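Local structure of toluene, o-xylene monooxygenase oxygenase subunit (2INC) at residues G232-A235 and Q236-D240; G303-A306 and I307-K311. The protein is a helical subunit of a bacterial multicomponent monooxygenase oxygenase, which probably inserts oxygen into aromatic substrates such as toluene and o-xylene. All coordinates share one frame; numbering follows the deposited sequence.

Contact 1 of 2, residues G232-A235 and Q236-D240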
ATOM      1  N   GLY B 232      34.678  12.662 -13.595  1.00 39.32           N
ATOM      2  CA  GLY B 232      34.465  12.127 -12.231  1.00 39.47           C
ATOM      3  C   GLY B 232      35.789  11.725 -11.557  1.00 40.54           C
ATOM      4  O   GLY B 232      36.006  12.054 -10.397  1.00 38.65           O
ATOM      5  N   SER B 233      36.691  11.044 -12.283  1.00 40.49           N
ATOM      6  CA  SER B 233      38.035  10.698 -11.734  1.00 41.96           C
ATOM      7  C   SER B 233      38.851  11.925 -11.394  1.00 42.07           C
ATOM      8  O   SER B 233      39.503  12.046 -10.342  1.00 41.01           O
ATOM      9  CB  SER B 233      38.836   9.950 -12.763  1.00 43.37           C
ATOM     10  OG  SER B 233      38.244   8.698 -12.900  1.00 47.41           O
ATOM     11  N   LEU B 234      38.813  12.869 -12.302  1.00 41.00           N
ATOM     12  CA  LEU B 234      39.503  14.087 -12.051  1.00 41.65           C
ATOM     13  C   LEU B 234      38.926  14.774 -10.807  1.00 42.17           C
ATOM     14  O   LEU B 234      39.676  15.287  -9.968  1.00 40.42           O
ATOM     15  CB  LEU B 234      39.359  14.978 -13.278  1.00 41.76           C
ATOM     16  CG  LEU B 234      40.065  16.298 -13.182  1.00 41.80           C
ATOM     17  CD1 LEU B 234      41.583  16.050 -13.030  1.00 42.78           C
ATOM     18  CD2 LEU B 234      39.732  17.106 -14.451  1.00 43.08           C
ATOM     19  N   ALA B 235      37.590  14.804 -10.695  1.00 42.68           N
ATOM     20  CA  ALA B 235      36.926  15.456  -9.542  1.00 43.26           C
ATOM     21  C   ALA B 235      37.466  14.873  -8.259  1.00 44.48           C
ATOM     22  O   ALA B 235      37.812  15.615  -7.321  1.00 44.60           O
ATOM     23  CB  ALA B 235      35.424  15.254  -9.589  1.00 41.55           C
ATOM     24  N   GLN B 236      37.512  13.536  -8.216  1.00 45.21           N
ATOM     25  CA  GLN B 236      37.925  12.831  -7.017  1.00 47.15           C
ATOM     26  C   GLN B 236      39.347  13.219  -6.620  1.00 47.45           C
ATOM     27  O   GLN B 236      39.608  13.494  -5.448  1.00 47.38           O
ATOM     28  CB  GLN B 236      37.820  11.324  -7.221  1.00 47.44           C
ATOM     29  CG  GLN B 236      37.717  10.587  -5.888  1.00 55.20           C
ATOM     30  CD  GLN B 236      38.151   9.125  -5.919  1.00 62.10           C
ATOM     31  OE1 GLN B 236      37.750   8.331  -6.800  1.00 64.99           O
ATOM     32  NE2 GLN B 236      38.952   8.746  -4.915  1.00 64.50           N
ATOM     33  N   SER B 237      40.259  13.231  -7.595  1.00 48.06           N
ATOM     34  CA  SER B 237      41.651  13.577  -7.347  1.00 48.28           C
ATOM     35  C   SER B 237      41.815  15.050  -6.998  1.00 48.36           C
ATOM     36  O   SER B 237      42.768  15.431  -6.330  1.00 48.33           O
ATOM     37  CB  SER B 237      42.513  13.173  -8.552  1.00 49.08           C
ATOM     38  OG  SER B 237      42.477  14.170  -9.557  1.00 51.80           O
ATOM     39  N   GLU B 238      40.850  15.877  -7.372  1.00 47.55           N
ATOM     40  CA  GLU B 238      40.910  17.293  -7.101  1.00 47.60           C
ATOM     41  C   GLU B 238      40.193  17.697  -5.835  1.00 47.26           C
ATOM     42  O   GLU B 238      40.056  18.903  -5.554  1.00 48.66           O
ATOM     43  CB  GLU B 238      40.317  18.098  -8.269  1.00 47.20           C
ATOM     44  CG  GLU B 238      41.213  18.202  -9.478  1.00 51.36           C
ATOM     45  CD  GLU B 238      42.599  18.679  -9.135  1.00 57.68           C
ATOM     46  OE1 GLU B 238      42.716  19.740  -8.471  1.00 59.55           O
ATOM     47  OE2 GLU B 238      43.565  17.976  -9.516  1.00 60.67           O
ATOM     48  N   GLY B 239      39.695  16.727  -5.080  1.00 46.67           N
ATOM     49  CA  GLY B 239      39.041  17.044  -3.810  1.00 45.33           C
ATOM     50  C   GLY B 239      37.526  17.116  -3.856  1.00 45.46           C
ATOM     51  O   GLY B 239      36.881  17.256  -2.795  1.00 45.83           O
ATOM     52  N   ASP B 240      36.946  16.989  -5.061  1.00 43.69           N
ATOM     53  CA  ASP B 240      35.497  17.135  -5.223  1.00 42.97           C
ATOM     54  C   ASP B 240      34.869  15.780  -4.969  1.00 43.00           C
ATOM     55  O   ASP B 240      34.609  15.027  -5.908  1.00 43.07           O
ATOM     56  CB  ASP B 240      35.132  17.636  -6.624  1.00 43.30           C
ATOM     57  CG  ASP B 240      33.695  18.158  -6.704  1.00 42.98           C
ATOM     58  OD1 ASP B 240      32.810  17.700  -5.933  1.00 41.16           O
ATOM     59  OD2 ASP B 240      33.424  19.050  -7.526  1.00 38.26           O
TER
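Leu234 and Glu238, one turn apart at the end of helix 208-237, run side by side and point the same way, with CD1 of Leu234 4.2 Å from CG of Glu238. The leucine has its CG trans to the backbone nitrogen (chi1 -179°), beside the carbonyl carbon, and chi2 then turns CD1 toward that methylene and OG of Ser237. In Ser237, chi1 of 83° sets OG between the backbone N and the carbonyl carbon, from where it reaches back to the preceding turn and donates to Leu234 O at 3.0 Å, approaching well off the line of the carbonyl (C=O...OG angle 120°). The same oxygen also receives Glu238 N at 2.9 Å, so two donors grip one carbonyl.

Across the last turn, CB of Ala235 lies 3.8 Å from CB of Asp240, where Trp110 of helix 108-117 packs on both Leu234 and Ala235. The carboxylate of Asp240 is engaged elsewhere: OD1 accepts from Leu243 N as the cap of the next helix, while OD2 accepts a separate hydrogen bond from Trp110 NE1. Asp240 N turns back to Ala235 O at 2.8 Å, and Gly239 N reaches Gln236 O within the turn. Positive phi at Gly239 reverses the chain here. A Schellman motif thus ends one helix, followed directly by an aspartate N-cap that starts helix 241-268.

Contact 2 of 2, residues G303-A306 and I307-K311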
ATOM      1  N   GLY B 303      45.148  15.954 -20.217  1.00 59.67           N
ATOM      2  CA  GLY B 303      44.223  15.799 -21.324  1.00 58.95           C
ATOM      3  C   GLY B 303      44.488  14.672 -22.287  1.00 58.96           C
ATOM      4  O   GLY B 303      43.560  13.974 -22.702  1.00 59.03           O
ATOM      5  N   GLU B 304      45.746  14.480 -22.655  1.00 58.80           N
ATOM      6  CA  GLU B 304      46.071  13.458 -23.651  1.00 59.04           C
ATOM      7  C   GLU B 304      45.753  12.044 -23.155  1.00 58.10           C
ATOM      8  O   GLU B 304      45.247  11.209 -23.905  1.00 57.22           O
ATOM      9  CB  GLU B 304      47.526  13.610 -24.144  1.00 60.10           C
ATOM     10  CG  GLU B 304      47.787  14.959 -24.889  1.00 63.81           C
ATOM     11  CD  GLU B 304      46.857  15.169 -26.108  1.00 69.10           C
ATOM     12  OE1 GLU B 304      46.685  14.195 -26.891  1.00 71.54           O
ATOM     13  OE2 GLU B 304      46.305  16.295 -26.285  1.00 70.02           O
ATOM     14  N   ASN B 305      46.022  11.786 -21.877  1.00 57.91           N
ATOM     15  CA  ASN B 305      45.699  10.475 -21.302  1.00 56.96           C
ATOM     16  C   ASN B 305      44.198  10.227 -21.193  1.00 55.02           C
ATOM     17  O   ASN B 305      43.742   9.111 -21.400  1.00 54.23           O
ATOM     18  CB  ASN B 305      46.312  10.258 -19.922  1.00 57.98           C
ATOM     19  CG  ASN B 305      46.108   8.821 -19.435  1.00 62.46           C
ATOM     20  OD1 ASN B 305      46.261   7.862 -20.220  1.00 68.22           O
ATOM     21  ND2 ASN B 305      45.729   8.657 -18.162  1.00 65.01           N
ATOM     22  N   ALA B 306      43.459  11.267 -20.822  1.00 52.84           N
ATOM     23  CA  ALA B 306      42.006  11.211 -20.785  1.00 51.11           C
ATOM     24  C   ALA B 306      41.468  10.775 -22.156  1.00 49.90           C
ATOM     25  O   ALA B 306      40.643   9.882 -22.233  1.00 49.69           O
ATOM     26  CB  ALA B 306      41.434  12.590 -20.365  1.00 50.67           C
ATOM     27  N   ILE B 307      41.963  11.387 -23.235  1.00 49.44           N
ATOM     28  CA  ILE B 307      41.553  11.051 -24.610  1.00 48.11           C
ATOM     29  C   ILE B 307      41.756   9.593 -24.931  1.00 48.12           C
ATOM     30  O   ILE B 307      40.850   8.936 -25.414  1.00 47.87           O
ATOM     31  CB  ILE B 307      42.302  11.883 -25.661  1.00 47.64           C
ATOM     32  CG1 ILE B 307      41.982  13.366 -25.503  1.00 47.71           C
ATOM     33  CG2 ILE B 307      41.915  11.459 -27.051  1.00 47.39           C
ATOM     34  CD1 ILE B 307      42.951  14.267 -26.285  1.00 50.55           C
ATOM     35  N   VAL B 308      42.964   9.096 -24.704  1.00 48.15           N
ATOM     36  CA  VAL B 308      43.287   7.684 -24.933  1.00 48.10           C
ATOM     37  C   VAL B 308      42.401   6.732 -24.155  1.00 48.05           C
ATOM     38  O   VAL B 308      41.885   5.778 -24.737  1.00 48.66           O
ATOM     39  CB  VAL B 308      44.784   7.401 -24.682  1.00 48.78           C
ATOM     40  CG1 VAL B 308      45.053   5.890 -24.484  1.00 49.16           C
ATOM     41  CG2 VAL B 308      45.592   7.967 -25.854  1.00 49.60           C
ATOM     42  N   GLU B 309      42.198   6.989 -22.862  1.00 47.59           N
ATOM     43  CA  GLU B 309      41.310   6.128 -22.063  1.00 48.44           C
ATOM     44  C   GLU B 309      39.832   6.266 -22.453  1.00 46.12           C
ATOM     45  O   GLU B 309      39.182   5.260 -22.626  1.00 45.39           O
ATOM     46  CB  GLU B 309      41.477   6.335 -20.563  1.00 47.87           C
ATOM     47  CG  GLU B 309      42.855   5.928 -20.037  1.00 51.81           C
ATOM     48  CD  GLU B 309      43.010   6.217 -18.553  1.00 53.47           C
ATOM     49  OE1 GLU B 309      42.404   7.211 -18.065  1.00 60.58           O
ATOM     50  OE2 GLU B 309      43.722   5.448 -17.851  1.00 60.83           O
ATOM     51  N   ALA B 310      39.326   7.488 -22.633  1.00 44.87           N
ATOM     52  CA  ALA B 310      37.912   7.661 -23.089  1.00 44.25           C
ATOM     53  C   ALA B 310      37.709   6.890 -24.404  1.00 44.76           C
ATOM     54  O   ALA B 310      36.736   6.150 -24.566  1.00 44.96           O
ATOM     55  CB  ALA B 310      37.532   9.153 -23.235  1.00 43.67           C
ATOM     56  N   LYS B 311      38.677   6.975 -25.311  1.00 43.98           N
ATOM     57  CA  LYS B 311      38.517   6.363 -26.624  1.00 44.28           C
ATOM     58  C   LYS B 311      38.440   4.869 -26.573  1.00 45.29           C
ATOM     59  O   LYS B 311      37.580   4.300 -27.245  1.00 45.31           O
ATOM     60  CB  LYS B 311      39.623   6.784 -27.586  1.00 44.39           C
ATOM     61  CG  LYS B 311      39.398   8.115 -28.268  1.00 43.75           C
ATOM     62  CD  LYS B 311      40.514   8.424 -29.291  1.00 44.19           C
ATOM     63  CE  LYS B 311      40.252   9.784 -29.923  1.00 48.58           C
ATOM     64  NZ  LYS B 311      41.335  10.097 -30.914  1.00 47.60           N
TER
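Glu304 and Ile307 meet through the end of the isoleucine: its CD1 methyl lies beside the glutamate carboxylate, 3.8 Å from OE1 and 3.9 Å from OE2, and the two side chains point the same way. The glutamate chain folds at chi2 (-57°) to bring its head alongside the methyl. Ile307 also lays its CG1 branch back along the preceding turn, CG1 standing 3.3 Å from Gly303 O, because CG1 sits beside its own backbone N (chi1 -63°). Val308 rests CG2 more loosely on Glu304 O, at 3.8 Å.

Backbone bonds run in an unbroken i to i+4 series, from Ile307 N to Gly303 O through to Ala310 N on Ala306 O, the last 2.8 Å long. This is the regular opening of helix 303-319, the last helix of the chain, and these first turns are amphipathic. Their inner face carries Ala306, Ile307 and Ala310, packed on Cys297, Ser298 and Ile293 of helix 274-299, while Ala306 and Ala310 also meet Gln230 and Glu225 of helix 208-237.

The exposed side carries Glu304, Asn305 and Glu309 together with Val308; Glu309 also touches Gln230. There the Asn305 amide and the Glu309 carboxylate approach at an oblique angle, their planes 47° apart, with ND2 3.6 Å from OE1, a van der Waals approach between polar groups. Glu309 CG, placed by chi1 beside the backbone N, lies 3.9 Å from Asn305 OD1, and the extended chi2 carries the carboxylate out to the amide. The extended chain of Lys311 takes no part and forms a salt bridge through NZ with Glu294 of helix 274-299.

In the fold
Both contacts are local, helix-bound and partly buried, lying on the same side of the chain's centre, 16 Å apart between centres and about 7 Å between nearest atoms. Contact 1 closes helix 208-237 and contact 2 opens helix 303-319, which packs on helix 208-237. Their chemistry follows these positions. In contact 1 a hydroxyl joins the backbone ladder before the Schellman turn and the aspartate cap take over, whereas contact 2 keeps the plain i to i+4 ladder. Contact 1 buries Ala235 and Asp240, contact 2 Ala306, Ile307 and Ala310. At Gln236, contact 1 touches Arg100 of the second subunit; contact 2 touches no other chain.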